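Local coordinates for protein glucose-6-phosphate isomerase (Thermus thermophilus, PDB 1ZZG) that probably catalyses the reversible isomerization of glucose 6-phosphate to fructose 6-phosphate, an early step of glycolysis that also serves gluconeogenesis, at residues 67-72 with 195-200; 104-109 with 136-141; 114-119 with 145-150. All coordinates share one frame; numbering follows the deposited sequence.

Contact 1 (67-72 with 195-200); sequences EDFVLI and GLLPLA
F69 reaches from strand 68-72 to P198 on helix 193-201, and the outer half of its ring does the touching. From CB the ring is set by CG standing anti to the backbone N (chi1 -170°), which sends it across to the helix. On the way out, CE1 comes to 4.2 Å from P198 CA, and CE2 meets P198 CB at 4.0 Å. The tip, CZ, lies 4.0 Å from P198 CA, which stands over one face of the ring. The same CZ has L197 CG at 4.3 Å, this time at the ring edge, near its plane. Two residues further along the strand, on the same face, L71 adds a looser touch, its CD1 lying 4.5 Å from P198 CG. An alanine here in place of F69 is likely to open a gap against P198 and take away the ring edge that meets L197. F95 and F201 also meet the ring, so the phenylalanine is packed among aromatic groups as well. Segment 195-200 runs nearly antiparallel to strand 68-72, at 163°, with 10.3 Å between the two axes. This is a helix laid on a parallel sheet, the layered alpha/beta architecture of the sugar isomerase (SIS) fold.

Contact 2 (104-109 with 136-141); sequences EPILRL and LAVFLK
I106 on helix 103-112 and F139 on helix 130-147 meet where the two helices lie side by side. The methyl CG2 of I106 is the hub: it comes to 4.3 Å from F139 CE1 at an oblique angle to the ring, and to 4.3 Å from V138 CG1. V138 holds that branch anti to its own backbone N (chi1 175°), which carries CG1 toward the isoleucine. One turn along the first helix, L109 presents its CB, not its branched end, to the ring: L109 CB stands 4.3 Å from F139 CZ, at the edge and near the ring plane. F139 is therefore touched at two successive outer carbons by two residues of the facing helix. It does not leave its backbone straight at that helix, yet its ring reaches across to it.

The next shell shows what sets these groups. L98 of the edge strand 94-98 packs against I106, L109 and F139, bringing the sheet against both helices at their junction, and H96 adds to the packing round L109. W142 meets the F139 ring edge-to-face, while H100 lies on I106. Segments 104-109 and 136-141 run almost parallel, 23° apart in direction, their axes 11.6 Å apart. Further out comes the second subunit: L317 and E318 of that chain give their backbone N to E104 OE2, and V325 of the same chain packs on A137 and L140.

The touches between the two segments are wholly apolar, with no hydrogen bond passing between them. The attraction here is dispersion and hydrophobic burial, at spacings near van der Waals contact, so orientation depends on the fit of side chains and not on directed bonds.

Contact 3 (114-119 with 145-150); sequences DPRKTL and AHLGED
In the beta-alpha-beta unit made by strand 118-124, helix 130-147 and strand 155-159, P115, just before the first strand, meets H146 and L147 near the C-terminal end of the helix. The proline ring does most of the work. P115 CG comes to 3.6 Å from H146 CB and sits 4.0 Å from H146 CG, approaching the imidazole obliquely. P115 CB turns to the other residue and lies 3.9 Å from L147 CD2.

L147 spreads its two methyls along the P115-R116 peptide. With its CG anti to the carbonyl carbon and beside the backbone N (chi1 -62°), the leucine extends them toward the 3-10 turn: CD1 touches P115 O at 3.8 Å, while CD2 lies 3.9 Å from R116 N. That same CD2 also meets R116 CG, at 4.1 Å, where the arginine chain begins; further out it bends at its third torsion.

The turn that presents these groups is an Asx turn. R116 N donates to D114 OD1 at 3.0 Å, from above the carboxylate plane and with a bent N-H...O angle of 138°. A second grip is on the backbone: D114 O takes T118 OG1 at 2.8 Å, the hydroxyl standing 60° out of the carbonyl plane, and K117 N from the opposite face. Two donors thus hold one oxygen and fix the start of the strand relative to the proline.

W142, one turn back on the helix, packs on both P115 and T118 and meets the H146 ring edge-to-face. K117 leaves the backbone on the side away from the helix, and its NZ forms a salt bridge with E67. On the exposed side R116 and D150 carry opposite charges, but their charged groups are not in contact, so any attraction between them is probably weak.

How the contacts relate
Contacts 1 and 2 are buried and lie on the two faces of the parallel sheet: F69 and L71 of strand 68-72 face helix 193-201, while V70 and I72 face the other way and pack on F139 of contact 2, I72 CD1 lying 3.9 Å from F139 CD1. Contact 3 is at the surface, yet joins contact 1 through the neighbouring strand, V70 N meeting L119 O at 2.8 Å in a probable hydrogen bond. Contacts 2 and 3 share helix 130-147. None has a hydrogen bond across its segments; contacts 1 and 2 are carbon on carbon, while in contact 3 leucine methyls also rest on peptide atoms. Contact 3 alone has side-chain hydrogen bonds within a segment, in its Asx turn and at T118.

Contact 1 (67-72 with 195-200)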
ATOM      1  N   GLU A  67       8.472  24.955   1.543  1.00 30.36           N
ATOM      2  CA  GLU A  67       9.370  23.876   1.144  1.00 30.31           C
ATOM      3  C   GLU A  67       8.805  22.557   1.657  1.00 28.94           C
ATOM      4  O   GLU A  67       9.121  21.489   1.141  1.00 28.39           O
ATOM      5  CB  GLU A  67      10.772  24.085   1.720  1.00 33.43           C
ATOM      6  CG  GLU A  67      11.643  25.052   0.929  1.00 39.24           C
ATOM      7  CD  GLU A  67      13.067  25.121   1.461  1.00 41.87           C
ATOM      8  OE1 GLU A  67      13.643  24.053   1.764  1.00 45.64           O
ATOM      9  OE2 GLU A  67      13.616  26.238   1.566  1.00 43.98           O
ATOM     10  N   ASP A  68       7.975  22.641   2.690  1.00 27.62           N
ATOM     11  CA  ASP A  68       7.350  21.457   3.268  1.00 28.18           C
ATOM     12  C   ASP A  68       5.854  21.700   3.423  1.00 28.06           C
ATOM     13  O   ASP A  68       5.429  22.689   4.015  1.00 28.37           O
ATOM     14  CB  ASP A  68       7.991  21.128   4.621  1.00 27.74           C
ATOM     15  CG  ASP A  68       9.427  20.638   4.483  1.00 30.25           C
ATOM     16  OD1 ASP A  68       9.635  19.416   4.308  1.00 29.53           O
ATOM     17  OD2 ASP A  68      10.352  21.478   4.529  1.00 30.54           O
ATOM     18  N   PHE A  69       5.062  20.788   2.870  1.00 27.10           N
ATOM     19  CA  PHE A  69       3.606  20.875   2.920  1.00 25.11           C
ATOM     20  C   PHE A  69       3.092  19.733   3.795  1.00 25.85           C
ATOM     21  O   PHE A  69       3.190  18.567   3.411  1.00 25.61           O
ATOM     22  CB  PHE A  69       3.047  20.729   1.500  1.00 24.86           C
ATOM     23  CG  PHE A  69       1.584  21.035   1.378  1.00 24.87           C
ATOM     24  CD1 PHE A  69       1.158  22.240   0.828  1.00 23.73           C
ATOM     25  CD2 PHE A  69       0.626  20.111   1.786  1.00 24.37           C
ATOM     26  CE1 PHE A  69      -0.201  22.521   0.684  1.00 22.77           C
ATOM     27  CE2 PHE A  69      -0.733  20.382   1.647  1.00 23.61           C
ATOM     28  CZ  PHE A  69      -1.146  21.591   1.093  1.00 22.82           C
ATOM     29  N   VAL A  70       2.560  20.061   4.968  1.00 24.96           N
ATOM     30  CA  VAL A  70       2.041  19.036   5.873  1.00 24.96           C
ATOM     31  C   VAL A  70       0.522  18.952   5.740  1.00 25.79           C
ATOM     32  O   VAL A  70      -0.201  19.851   6.176  1.00 25.21           O
ATOM     33  CB  VAL A  70       2.400  19.346   7.358  1.00 25.51           C
ATOM     34  CG1 VAL A  70       1.746  18.321   8.281  1.00 22.14           C
ATOM     35  CG2 VAL A  70       3.923  19.342   7.543  1.00 25.32           C
ATOM     36  N   LEU A  71       0.036  17.875   5.131  1.00 25.63           N
ATOM     37  CA  LEU A  71      -1.401  17.713   4.968  1.00 24.08           C
ATOM     38  C   LEU A  71      -1.961  16.875   6.108  1.00 23.76           C
ATOM     39  O   LEU A  71      -1.675  15.685   6.213  1.00 24.85           O
ATOM     40  CB  LEU A  71      -1.722  17.046   3.622  1.00 24.14           C
ATOM     41  CG  LEU A  71      -3.150  17.199   3.073  1.00 24.22           C
ATOM     42  CD1 LEU A  71      -3.203  16.583   1.672  1.00 25.45           C
ATOM     43  CD2 LEU A  71      -4.172  16.533   4.002  1.00 22.59           C
ATOM     44  N   ILE A  72      -2.744  17.504   6.975  1.00 23.89           N
ATOM     45  CA  ILE A  72      -3.353  16.790   8.089  1.00 22.05           C
ATOM     46  C   ILE A  72      -4.751  16.401   7.628  1.00 23.41           C
ATOM     47  O   ILE A  72      -5.659  17.237   7.571  1.00 24.04           O
ATOM     48  CB  ILE A  72      -3.449  17.667   9.364  1.00 22.13           C
ATOM     49  CG1 ILE A  72      -2.070  18.244   9.711  1.00 19.54           C
ATOM     50  CG2 ILE A  72      -3.982  16.824  10.523  1.00 20.37           C
ATOM     51  CD1 ILE A  72      -2.004  19.019  11.034  1.00 21.44           C
ATOM     52  N   GLY A 195      -7.469  18.082  -3.473  1.00 21.93           N
ATOM     53  CA  GLY A 195      -6.331  17.655  -4.267  1.00 21.81           C
ATOM     54  C   GLY A 195      -5.665  18.798  -5.021  1.00 22.95           C
ATOM     55  O   GLY A 195      -4.453  18.786  -5.227  1.00 24.10           O
ATOM     56  N   LEU A 196      -6.447  19.796  -5.428  1.00 21.64           N
ATOM     57  CA  LEU A 196      -5.888  20.916  -6.186  1.00 22.46           C
ATOM     58  C   LEU A 196      -4.866  21.743  -5.415  1.00 22.09           C
ATOM     59  O   LEU A 196      -3.828  22.113  -5.971  1.00 22.46           O
ATOM     60  CB  LEU A 196      -7.002  21.829  -6.697  1.00 22.03           C
ATOM     61  CG  LEU A 196      -7.996  21.121  -7.622  1.00 23.03           C
ATOM     62  CD1 LEU A 196      -9.052  22.105  -8.070  1.00 23.62           C
ATOM     63  CD2 LEU A 196      -7.257  20.517  -8.813  1.00 21.55           C
ATOM     64  N   LEU A 197      -5.144  22.026  -4.145  1.00 22.15           N
ATOM     65  CA  LEU A 197      -4.222  22.822  -3.342  1.00 23.55           C
ATOM     66  C   LEU A 197      -2.842  22.156  -3.233  1.00 24.28           C
ATOM     67  O   LEU A 197      -1.831  22.754  -3.597  1.00 25.18           O
ATOM     68  CB  LEU A 197      -4.799  23.079  -1.944  1.00 24.13           C
ATOM     69  CG  LEU A 197      -3.921  23.989  -1.073  1.00 23.78           C
ATOM     70  CD1 LEU A 197      -3.697  25.330  -1.785  1.00 22.66           C
ATOM     71  CD2 LEU A 197      -4.582  24.204   0.281  1.00 23.99           C
ATOM     72  N   PRO A 198      -2.778  20.914  -2.719  1.00 25.15           N
ATOM     73  CA  PRO A 198      -1.445  20.305  -2.639  1.00 24.78           C
ATOM     74  C   PRO A 198      -0.794  20.171  -4.014  1.00 25.29           C
ATOM     75  O   PRO A 198       0.406  20.366  -4.143  1.00 24.91           O
ATOM     76  CB  PRO A 198      -1.709  18.948  -1.969  1.00 26.45           C
ATOM     77  CG  PRO A 198      -3.177  18.683  -2.255  1.00 27.23           C
ATOM     78  CD  PRO A 198      -3.790  20.050  -2.084  1.00 25.04           C
ATOM     79  N   LEU A 199      -1.580  19.859  -5.043  1.00 24.68           N
ATOM     80  CA  LEU A 199      -1.020  19.726  -6.387  1.00 25.39           C
ATOM     81  C   LEU A 199      -0.421  21.035  -6.890  1.00 24.47           C
ATOM     82  O   LEU A 199       0.562  21.033  -7.640  1.00 24.99           O
ATOM     83  CB  LEU A 199      -2.072  19.243  -7.382  1.00 25.08           C
ATOM     84  CG  LEU A 199      -2.174  17.728  -7.552  1.00 28.48           C
ATOM     85  CD1 LEU A 199      -3.257  17.421  -8.581  1.00 29.70           C
ATOM     86  CD2 LEU A 199      -0.826  17.151  -8.001  1.00 26.60           C
ATOM     87  N   ALA A 200      -1.015  22.153  -6.481  1.00 23.91           N
ATOM     88  CA  ALA A 200      -0.506  23.457  -6.895  1.00 25.04           C
ATOM     89  C   ALA A 200       0.916  23.596  -6.365  1.00 25.55           C
ATOM     90  O   ALA A 200       1.832  23.922  -7.114  1.00 26.52           O
ATOM     91  CB  ALA A 200      -1.392  24.577  -6.348  1.00 22.82           C
TER

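Contact 2 (104-109 with 136-141)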
ATOM      1  N   GLU A 104       5.284   8.835  17.518  1.00 26.52           N
ATOM      2  CA  GLU A 104       6.662   8.961  17.051  1.00 27.36           C
ATOM      3  C   GLU A 104       6.868   9.630  15.687  1.00 27.09           C
ATOM      4  O   GLU A 104       7.688  10.544  15.565  1.00 28.02           O
ATOM      5  CB  GLU A 104       7.358   7.598  17.087  1.00 28.54           C
ATOM      6  CG  GLU A 104       7.430   6.953  18.480  1.00 31.43           C
ATOM      7  CD  GLU A 104       6.115   6.316  18.927  1.00 32.27           C
ATOM      8  OE1 GLU A 104       5.237   6.088  18.070  1.00 31.12           O
ATOM      9  OE2 GLU A 104       5.969   6.026  20.137  1.00 31.67           O
ATOM     10  N   PRO A 105       6.139   9.190  14.643  1.00 27.20           N
ATOM     11  CA  PRO A 105       6.307   9.807  13.319  1.00 25.84           C
ATOM     12  C   PRO A 105       6.002  11.314  13.341  1.00 26.23           C
ATOM     13  O   PRO A 105       6.660  12.109  12.675  1.00 28.27           O
ATOM     14  CB  PRO A 105       5.318   9.034  12.448  1.00 25.97           C
ATOM     15  CG  PRO A 105       5.264   7.681  13.116  1.00 24.83           C
ATOM     16  CD  PRO A 105       5.215   8.041  14.576  1.00 26.62           C
ATOM     17  N   ILE A 106       5.001  11.695  14.119  1.00 25.90           N
ATOM     18  CA  ILE A 106       4.620  13.094  14.226  1.00 27.11           C
ATOM     19  C   ILE A 106       5.696  13.878  14.980  1.00 26.94           C
ATOM     20  O   ILE A 106       6.051  14.988  14.596  1.00 26.67           O
ATOM     21  CB  ILE A 106       3.252  13.204  14.921  1.00 27.01           C
ATOM     22  CG1 ILE A 106       2.183  12.630  13.979  1.00 26.28           C
ATOM     23  CG2 ILE A 106       2.948  14.654  15.294  1.00 27.48           C
ATOM     24  CD1 ILE A 106       0.817  12.455  14.590  1.00 24.31           C
ATOM     25  N   LEU A 107       6.229  13.269  16.032  1.00 28.34           N
ATOM     26  CA  LEU A 107       7.272  13.883  16.844  1.00 30.01           C
ATOM     27  C   LEU A 107       8.520  14.095  15.981  1.00 30.44           C
ATOM     28  O   LEU A 107       9.237  15.083  16.133  1.00 28.70           O
ATOM     29  CB  LEU A 107       7.582  12.961  18.022  1.00 33.39           C
ATOM     30  CG  LEU A 107       7.769  13.528  19.430  1.00 36.50           C
ATOM     31  CD1 LEU A 107       6.752  14.616  19.735  1.00 37.13           C
ATOM     32  CD2 LEU A 107       7.630  12.375  20.414  1.00 37.03           C
ATOM     33  N   ARG A 108       8.765  13.158  15.068  1.00 29.93           N
ATOM     34  CA  ARG A 108       9.911  13.235  14.167  1.00 31.93           C
ATOM     35  C   ARG A 108       9.761  14.472  13.283  1.00 31.00           C
ATOM     36  O   ARG A 108      10.721  15.222  13.082  1.00 30.87           O
ATOM     37  CB  ARG A 108       9.976  11.981  13.292  1.00 34.26           C
ATOM     38  CG  ARG A 108      11.297  11.768  12.568  1.00 40.25           C
ATOM     39  CD  ARG A 108      11.203  10.536  11.667  1.00 44.78           C
ATOM     40  NE  ARG A 108      12.499  10.098  11.157  1.00 50.42           N
ATOM     41  CZ  ARG A 108      13.413   9.450  11.875  1.00 53.00           C
ATOM     42  NH1 ARG A 108      13.180   9.157  13.150  1.00 53.40           N
ATOM     43  NH2 ARG A 108      14.564   9.093  11.314  1.00 53.71           N
ATOM     44  N   LEU A 109       8.554  14.678  12.760  1.00 29.22           N
ATOM     45  CA  LEU A 109       8.272  15.829  11.914  1.00 27.63           C
ATOM     46  C   LEU A 109       8.435  17.121  12.704  1.00 27.97           C
ATOM     47  O   LEU A 109       9.041  18.073  12.222  1.00 29.39           O
ATOM     48  CB  LEU A 109       6.849  15.753  11.354  1.00 28.16           C
ATOM     49  CG  LEU A 109       6.563  14.685  10.292  1.00 30.13           C
ATOM     50  CD1 LEU A 109       5.091  14.738   9.900  1.00 29.15           C
ATOM     51  CD2 LEU A 109       7.442  14.922   9.073  1.00 30.55           C
ATOM     52  N   LEU A 136      -4.116  18.422  14.236  1.00 25.95           N
ATOM     53  CA  LEU A 136      -4.114  19.876  14.124  1.00 26.53           C
ATOM     54  C   LEU A 136      -3.780  20.532  15.459  1.00 26.44           C
ATOM     55  O   LEU A 136      -3.041  21.511  15.504  1.00 26.90           O
ATOM     56  CB  LEU A 136      -5.475  20.377  13.635  1.00 26.28           C
ATOM     57  CG  LEU A 136      -5.654  21.898  13.550  1.00 27.40           C
ATOM     58  CD1 LEU A 136      -4.711  22.478  12.509  1.00 28.55           C
ATOM     59  CD2 LEU A 136      -7.095  22.224  13.204  1.00 29.91           C
ATOM     60  N   ALA A 137      -4.326  19.989  16.543  1.00 27.17           N
ATOM     61  CA  ALA A 137      -4.077  20.538  17.875  1.00 28.33           C
ATOM     62  C   ALA A 137      -2.575  20.562  18.126  1.00 28.59           C
ATOM     63  O   ALA A 137      -2.013  21.579  18.534  1.00 28.82           O
ATOM     64  CB  ALA A 137      -4.769  19.684  18.933  1.00 28.06           C
ATOM     65  N   VAL A 138      -1.934  19.430  17.859  1.00 28.15           N
ATOM     66  CA  VAL A 138      -0.501  19.290  18.050  1.00 27.03           C
ATOM     67  C   VAL A 138       0.295  20.268  17.197  1.00 27.46           C
ATOM     68  O   VAL A 138       1.181  20.956  17.705  1.00 26.90           O
ATOM     69  CB  VAL A 138      -0.049  17.845  17.739  1.00 26.85           C
ATOM     70  CG1 VAL A 138       1.461  17.740  17.830  1.00 26.12           C
ATOM     71  CG2 VAL A 138      -0.699  16.874  18.710  1.00 26.01           C
ATOM     72  N   PHE A 139      -0.009  20.350  15.905  1.00 27.60           N
ATOM     73  CA  PHE A 139       0.738  21.280  15.058  1.00 29.24           C
ATOM     74  C   PHE A 139       0.463  22.740  15.400  1.00 29.44           C
ATOM     75  O   PHE A 139       1.347  23.575  15.269  1.00 30.30           O
ATOM     76  CB  PHE A 139       0.474  21.022  13.568  1.00 29.99           C
ATOM     77  CG  PHE A 139       1.490  20.109  12.932  1.00 30.91           C
ATOM     78  CD1 PHE A 139       1.360  18.727  13.011  1.00 30.84           C
ATOM     79  CD2 PHE A 139       2.617  20.636  12.310  1.00 30.38           C
ATOM     80  CE1 PHE A 139       2.336  17.888  12.480  1.00 31.22           C
ATOM     81  CE2 PHE A 139       3.600  19.807  11.778  1.00 31.11           C
ATOM     82  CZ  PHE A 139       3.462  18.429  11.862  1.00 31.92           C
ATOM     83  N   LEU A 140      -0.751  23.049  15.842  1.00 30.43           N
ATOM     84  CA  LEU A 140      -1.082  24.424  16.191  1.00 31.29           C
ATOM     85  C   LEU A 140      -0.134  24.933  17.278  1.00 32.02           C
ATOM     86  O   LEU A 140       0.419  26.025  17.163  1.00 32.74           O
ATOM     87  CB  LEU A 140      -2.526  24.508  16.658  1.00 32.33           C
ATOM     88  CG  LEU A 140      -3.522  25.047  15.627  1.00 35.07           C
ATOM     89  CD1 LEU A 140      -4.918  25.024  16.208  1.00 34.76           C
ATOM     90  CD2 LEU A 140      -3.132  26.461  15.233  1.00 34.59           C
ATOM     91  N   LYS A 141       0.057  24.133  18.324  1.00 30.66           N
ATOM     92  CA  LYS A 141       0.950  24.479  19.427  1.00 30.80           C
ATOM     93  C   LYS A 141       2.353  24.751  18.871  1.00 31.23           C
ATOM     94  O   LYS A 141       3.006  25.738  19.221  1.00 30.43           O
ATOM     95  CB  LYS A 141       0.990  23.315  20.431  1.00 32.34           C
ATOM     96  CG  LYS A 141       1.904  23.521  21.640  1.00 34.46           C
ATOM     97  CD  LYS A 141       2.069  22.241  22.452  1.00 36.12           C
ATOM     98  CE  LYS A 141       3.082  22.410  23.587  1.00 38.10           C
ATOM     99  NZ  LYS A 141       2.686  23.448  24.577  1.00 40.03           N
TER

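Contact 3 (114-119 with 145-150)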
ATOM      1  N   ASP A 114      11.393  22.739   9.475  1.00 31.17           N
ATOM      2  CA  ASP A 114      11.672  24.126   9.817  1.00 31.66           C
ATOM      3  C   ASP A 114      10.319  24.834   9.742  1.00 32.67           C
ATOM      4  O   ASP A 114       9.749  24.971   8.663  1.00 32.98           O
ATOM      5  CB  ASP A 114      12.624  24.759   8.802  1.00 33.13           C
ATOM      6  CG  ASP A 114      12.968  26.201   9.144  1.00 35.11           C
ATOM      7  OD1 ASP A 114      12.232  26.826   9.937  1.00 33.27           O
ATOM      8  OD2 ASP A 114      13.973  26.717   8.613  1.00 35.71           O
ATOM      9  N   PRO A 115       9.786  25.287  10.890  1.00 33.53           N
ATOM     10  CA  PRO A 115       8.490  25.976  10.914  1.00 32.92           C
ATOM     11  C   PRO A 115       8.371  27.082   9.865  1.00 33.52           C
ATOM     12  O   PRO A 115       7.335  27.232   9.216  1.00 31.37           O
ATOM     13  CB  PRO A 115       8.419  26.528  12.335  1.00 33.65           C
ATOM     14  CG  PRO A 115       9.169  25.516  13.121  1.00 34.20           C
ATOM     15  CD  PRO A 115      10.371  25.230  12.241  1.00 32.45           C
ATOM     16  N   ARG A 116       9.441  27.849   9.696  1.00 34.03           N
ATOM     17  CA  ARG A 116       9.442  28.951   8.742  1.00 35.57           C
ATOM     18  C   ARG A 116       9.235  28.518   7.295  1.00 34.62           C
ATOM     19  O   ARG A 116       8.832  29.324   6.457  1.00 33.93           O
ATOM     20  CB  ARG A 116      10.751  29.733   8.835  1.00 38.32           C
ATOM     21  CG  ARG A 116      11.121  30.208  10.230  1.00 44.15           C
ATOM     22  CD  ARG A 116      12.084  31.374  10.124  1.00 48.14           C
ATOM     23  NE  ARG A 116      11.396  32.564   9.624  1.00 52.86           N
ATOM     24  CZ  ARG A 116      11.957  33.505   8.870  1.00 54.91           C
ATOM     25  NH1 ARG A 116      13.233  33.408   8.510  1.00 55.73           N
ATOM     26  NH2 ARG A 116      11.238  34.551   8.477  1.00 56.25           N
ATOM     27  N   LYS A 117       9.522  27.253   7.004  1.00 34.68           N
ATOM     28  CA  LYS A 117       9.384  26.722   5.648  1.00 35.07           C
ATOM     29  C   LYS A 117       8.234  25.729   5.533  1.00 33.87           C
ATOM     30  O   LYS A 117       8.079  25.070   4.503  1.00 33.75           O
ATOM     31  CB  LYS A 117      10.668  26.003   5.234  1.00 36.94           C
ATOM     32  CG  LYS A 117      11.920  26.854   5.188  1.00 40.79           C
ATOM     33  CD  LYS A 117      13.120  25.945   4.971  1.00 44.06           C
ATOM     34  CE  LYS A 117      14.331  26.692   4.441  1.00 47.12           C
ATOM     35  NZ  LYS A 117      15.422  25.739   4.079  1.00 49.64           N
ATOM     36  N   THR A 118       7.427  25.631   6.584  1.00 30.90           N
ATOM     37  CA  THR A 118       6.325  24.681   6.607  1.00 29.78           C
ATOM     38  C   THR A 118       4.929  25.288   6.490  1.00 30.45           C
ATOM     39  O   THR A 118       4.607  26.269   7.159  1.00 29.12           O
ATOM     40  CB  THR A 118       6.364  23.843   7.911  1.00 31.10           C
ATOM     41  OG1 THR A 118       7.641  23.204   8.035  1.00 29.25           O
ATOM     42  CG2 THR A 118       5.265  22.790   7.907  1.00 29.10           C
ATOM     43  N   LEU A 119       4.110  24.700   5.621  1.00 27.76           N
ATOM     44  CA  LEU A 119       2.727  25.129   5.463  1.00 26.61           C
ATOM     45  C   LEU A 119       1.876  23.946   5.909  1.00 25.70           C
ATOM     46  O   LEU A 119       2.095  22.817   5.462  1.00 23.93           O
ATOM     47  CB  LEU A 119       2.396  25.466   4.006  1.00 26.59           C
ATOM     48  CG  LEU A 119       0.911  25.786   3.791  1.00 24.56           C
ATOM     49  CD1 LEU A 119       0.521  27.017   4.610  1.00 26.47           C
ATOM     50  CD2 LEU A 119       0.637  26.022   2.320  1.00 24.84           C
ATOM     51  N   ALA A 145       4.342  28.432  18.852  1.00 31.56           N
ATOM     52  CA  ALA A 145       5.580  28.514  19.623  1.00 32.38           C
ATOM     53  C   ALA A 145       6.822  28.931  18.840  1.00 34.42           C
ATOM     54  O   ALA A 145       7.697  29.612  19.379  1.00 35.29           O
ATOM     55  CB  ALA A 145       5.844  27.183  20.331  1.00 32.50           C
ATOM     56  N   HIS A 146       6.900  28.539  17.573  1.00 33.52           N
ATOM     57  CA  HIS A 146       8.069  28.862  16.764  1.00 33.00           C
ATOM     58  C   HIS A 146       7.896  29.992  15.750  1.00 31.04           C
ATOM     59  O   HIS A 146       8.882  30.490  15.199  1.00 31.19           O
ATOM     60  CB  HIS A 146       8.543  27.602  16.032  1.00 35.27           C
ATOM     61  CG  HIS A 146       8.877  26.467  16.947  1.00 38.98           C
ATOM     62  ND1 HIS A 146       9.885  26.540  17.886  1.00 39.90           N
ATOM     63  CD2 HIS A 146       8.322  25.239  17.088  1.00 39.76           C
ATOM     64  CE1 HIS A 146       9.935  25.408  18.565  1.00 41.67           C
ATOM     65  NE2 HIS A 146       8.997  24.602  18.101  1.00 40.58           N
ATOM     66  N   LEU A 147       6.658  30.409  15.508  1.00 30.24           N
ATOM     67  CA  LEU A 147       6.406  31.463  14.528  1.00 29.64           C
ATOM     68  C   LEU A 147       5.790  32.748  15.072  1.00 29.10           C
ATOM     69  O   LEU A 147       5.751  33.764  14.373  1.00 27.85           O
ATOM     70  CB  LEU A 147       5.515  30.916  13.411  1.00 28.96           C
ATOM     71  CG  LEU A 147       6.136  29.766  12.619  1.00 30.30           C
ATOM     72  CD1 LEU A 147       5.110  29.202  11.652  1.00 29.54           C
ATOM     73  CD2 LEU A 147       7.366  30.262  11.877  1.00 28.60           C
ATOM     74  N   GLY A 148       5.302  32.703  16.308  1.00 30.41           N
ATOM     75  CA  GLY A 148       4.692  33.881  16.898  1.00 31.82           C
ATOM     76  C   GLY A 148       3.455  34.351  16.151  1.00 33.64           C
ATOM     77  O   GLY A 148       2.591  33.550  15.795  1.00 34.85           O
ATOM     78  N   GLU A 149       3.374  35.654  15.906  1.00 33.90           N
ATOM     79  CA  GLU A 149       2.237  36.248  15.208  1.00 34.68           C
ATOM     80  C   GLU A 149       2.098  35.825  13.756  1.00 34.67           C
ATOM     81  O   GLU A 149       1.055  36.034  13.139  1.00 36.20           O
ATOM     82  CB  GLU A 149       2.325  37.777  15.267  1.00 35.85           C
ATOM     83  CG  GLU A 149       1.844  38.351  16.569  1.00 35.86           C
ATOM     84  CD  GLU A 149       0.434  37.906  16.881  1.00 37.04           C
ATOM     85  OE1 GLU A 149      -0.491  38.265  16.122  1.00 38.00           O
ATOM     86  OE2 GLU A 149       0.252  37.189  17.883  1.00 37.36           O
ATOM     87  N   ASP A 150       3.148  35.235  13.204  1.00 34.41           N
ATOM     88  CA  ASP A 150       3.110  34.824  11.814  1.00 34.75           C
ATOM     89  C   ASP A 150       2.609  33.394  11.623  1.00 33.77           C
ATOM     90  O   ASP A 150       2.672  32.861  10.518  1.00 32.46           O
ATOM     91  CB  ASP A 150       4.500  34.979  11.199  1.00 38.07           C
ATOM     92  CG  ASP A 150       4.466  34.984   9.688  1.00 42.60           C
ATOM     93  OD1 ASP A 150       3.722  35.812   9.118  1.00 45.70           O
ATOM     94  OD2 ASP A 150       5.182  34.164   9.073  1.00 45.63           O
TER